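Long-range contact in short-chain-enoyl-CoA hydratase (Clostridium acetobutylicum, PDB 5Z7R), which catalyses the reversible hydration of crotonyl-CoA and also accepts hexenoyl-CoA, but not higher analogs, in butanoate metabolism: residues E2-I7 against L33-Y38. Sequence-based numbering, arbitrary orientation.
Sequences ELNNVI and LKEMDY
Glu-35 reaches from the helix 30-45 to the N-terminal segment, where its OE1 faces two successive backbone N-H groups. The bond from Asn-5 N is the better one, 3.0 Å to Glu-35 OE1 and fairly straight at 161°. It meets the syn side of the oxygen, slightly out of the carboxylate plane. Asn-4 N lies 2.9 Å from the same OE1, but its N-H is angled off the line (122°) and the bond is weak. Beyond CG the glutamate chain runs extended (chi2 177°), which carries the carboxylate across to the loop of Leu-3 to Asn-5. There Asn-5 CB lies against the carboxylate. Nearer the helix, the contact is apolar. The side chains of Leu-3 and Val-6 lie alongside the glutamate's outgoing chain but head the other way, placing Leu-3 CD2 3.9 Å and Val-6 CG2 4.0 Å from Glu-35 CB. Leu-3 CD2 also meets CD1 of the Tyr-38 ring at 3.8 Å, approaching obliquely. Met-36 starts away from the N-terminal segment, but bends at chi2 and chi3 and brings its CE to 3.8 Å from Val-6 CG2. Val-39 of the same helix and Val-17 of the neighbouring strand 14-19 add to the packing round Val-6. The helix is thus joined to the chain where the N-terminal loop runs into strand 6-11, outermost in the crotonase-fold sheet within this chain: OE1 of the buried Glu-35 takes one good and one weak main-chain N-H, which would be expected to favour the ionised form of Glu-35.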
loop_
_atom_site.group_PDB
_atom_site.type_symbol
_atom_site.label_atom_id
_atom_site.label_comp_id
_atom_site.label_asym_id
_atom_site.label_seq_id
_atom_site.Cartn_x
_atom_site.Cartn_y
_atom_site.Cartn_z
ATOM N N GLU A 2 34.207 -16.146 -15.613
ATOM C CA GLU A 2 34.529 -17.534 -15.294
ATOM C C GLU A 2 34.426 -17.687 -13.771
ATOM O O GLU A 2 34.815 -16.790 -13.029
ATOM C CB GLU A 2 35.906 -17.910 -15.869
ATOM C CG GLU A 2 36.336 -19.353 -15.633
ATOM C CD GLU A 2 37.245 -19.495 -14.421
ATOM O OE1 GLU A 2 36.799 -20.074 -13.404
ATOM O OE2 GLU A 2 38.397 -19.006 -14.479
ATOM N N LEU A 3 33.886 -18.822 -13.322
ATOM C CA LEU A 3 33.294 -18.944 -11.979
ATOM C C LEU A 3 34.084 -19.856 -11.081
ATOM O O LEU A 3 34.327 -20.992 -11.464
ATOM C CB LEU A 3 31.895 -19.545 -12.111
ATOM C CG LEU A 3 30.947 -18.863 -13.087
ATOM C CD1 LEU A 3 29.686 -19.693 -13.255
ATOM C CD2 LEU A 3 30.633 -17.472 -12.590
ATOM N N ASN A 4 34.468 -19.404 -9.890
ATOM C CA ASN A 4 35.122 -20.331 -8.962
ATOM C C ASN A 4 34.582 -20.338 -7.529
ATOM O O ASN A 4 35.232 -20.836 -6.614
ATOM C CB ASN A 4 36.654 -20.187 -9.021
ATOM C CG ASN A 4 37.128 -18.773 -8.757
ATOM O OD1 ASN A 4 37.558 -18.059 -9.669
ATOM N ND2 ASN A 4 37.067 -18.365 -7.504
ATOM N N ASN A 5 33.372 -19.803 -7.348
ATOM C CA ASN A 5 32.580 -19.999 -6.115
ATOM C C ASN A 5 31.210 -20.682 -6.390
ATOM O O ASN A 5 30.556 -21.198 -5.472
ATOM C CB ASN A 5 32.385 -18.653 -5.379
ATOM C CG ASN A 5 33.644 -18.159 -4.675
ATOM O OD1 ASN A 5 34.594 -18.902 -4.477
ATOM N ND2 ASN A 5 33.638 -16.899 -4.275
ATOM N N VAL A 6 30.819 -20.727 -7.663
ATOM C CA VAL A 6 29.492 -21.159 -8.084
ATOM C C VAL A 6 29.511 -22.041 -9.322
ATOM O O VAL A 6 29.971 -21.621 -10.372
ATOM C CB VAL A 6 28.646 -19.922 -8.438
ATOM C CG1 VAL A 6 27.209 -20.318 -8.814
ATOM C CG2 VAL A 6 28.703 -18.940 -7.271
ATOM N N ILE A 7 28.955 -23.236 -9.216
ATOM C CA ILE A 7 28.849 -24.122 -10.349
ATOM C C ILE A 7 27.482 -23.982 -11.000
ATOM O O ILE A 7 26.486 -23.876 -10.302
ATOM C CB ILE A 7 29.039 -25.585 -9.900
ATOM C CG1 ILE A 7 30.357 -25.743 -9.140
ATOM C CG2 ILE A 7 29.013 -26.499 -11.113
ATOM C CD1 ILE A 7 30.462 -27.022 -8.342
ATOM N N LEU A 33 28.510 -13.208 -4.481
ATOM C CA LEU A 33 27.319 -12.472 -4.877
ATOM C C LEU A 33 27.410 -12.035 -6.325
ATOM O O LEU A 33 26.441 -12.150 -7.107
ATOM C CB LEU A 33 27.131 -11.269 -3.990
ATOM C CG LEU A 33 26.843 -11.506 -2.505
ATOM C CD1 LEU A 33 26.941 -10.207 -1.727
ATOM C CD2 LEU A 33 25.468 -12.127 -2.286
ATOM N N LYS A 34 28.592 -11.547 -6.694
ATOM C CA LYS A 34 28.842 -11.105 -8.062
ATOM C C LYS A 34 28.645 -12.244 -9.064
ATOM O O LYS A 34 27.928 -12.101 -10.053
ATOM C CB LYS A 34 30.251 -10.514 -8.163
ATOM C CG LYS A 34 30.381 -9.104 -7.576
ATOM C CD LYS A 34 30.818 -8.074 -8.614
ATOM C CE LYS A 34 32.295 -8.250 -8.986
ATOM N NZ LYS A 34 32.648 -7.615 -10.292
ATOM N N GLU A 35 29.264 -13.389 -8.789
ATOM C CA GLU A 35 29.094 -14.562 -9.643
ATOM C C GLU A 35 27.618 -15.028 -9.693
ATOM O O GLU A 35 27.123 -15.480 -10.737
ATOM C CB GLU A 35 30.019 -15.686 -9.153
ATOM C CG GLU A 35 31.512 -15.384 -9.312
ATOM C CD GLU A 35 32.440 -16.467 -8.761
ATOM O OE1 GLU A 35 32.242 -17.674 -9.067
ATOM O OE2 GLU A 35 33.392 -16.097 -8.036
ATOM N N MET A 36 26.908 -14.889 -8.571
ATOM C CA MET A 36 25.507 -15.322 -8.485
ATOM C C MET A 36 24.673 -14.501 -9.453
ATOM O O MET A 36 23.867 -15.031 -10.240
ATOM C CB MET A 36 25.009 -15.143 -7.065
ATOM C CG MET A 36 23.699 -15.845 -6.740
ATOM S SD MET A 36 23.681 -17.631 -7.005
ATOM C CE MET A 36 25.156 -18.046 -6.114
ATOM N N ASP A 37 24.932 -13.206 -9.436
ATOM C CA ASP A 37 24.240 -12.271 -10.313
ATOM C C ASP A 37 24.516 -12.595 -11.775
ATOM O O ASP A 37 23.606 -12.595 -12.640
ATOM C CB ASP A 37 24.676 -10.845 -9.972
ATOM C CG ASP A 37 23.804 -9.796 -10.632
ATOM O OD1 ASP A 37 22.565 -9.883 -10.548
ATOM O OD2 ASP A 37 24.360 -8.893 -11.268
ATOM N N TYR A 38 25.772 -12.937 -12.046
ATOM C CA TYR A 38 26.146 -13.355 -13.373
ATOM C C TYR A 38 25.389 -14.643 -13.756
ATOM O O TYR A 38 24.825 -14.735 -14.887
ATOM C CB TYR A 38 27.680 -13.486 -13.500
ATOM C CG TYR A 38 28.103 -14.171 -14.780
ATOM C CD1 TYR A 38 28.220 -15.566 -14.822
ATOM C CD2 TYR A 38 28.351 -13.445 -15.956
ATOM C CE1 TYR A 38 28.573 -16.223 -15.984
ATOM C CE2 TYR A 38 28.701 -14.103 -17.135
ATOM C CZ TYR A 38 28.816 -15.499 -17.135
ATOM O OH TYR A 38 29.167 -16.215 -18.265
#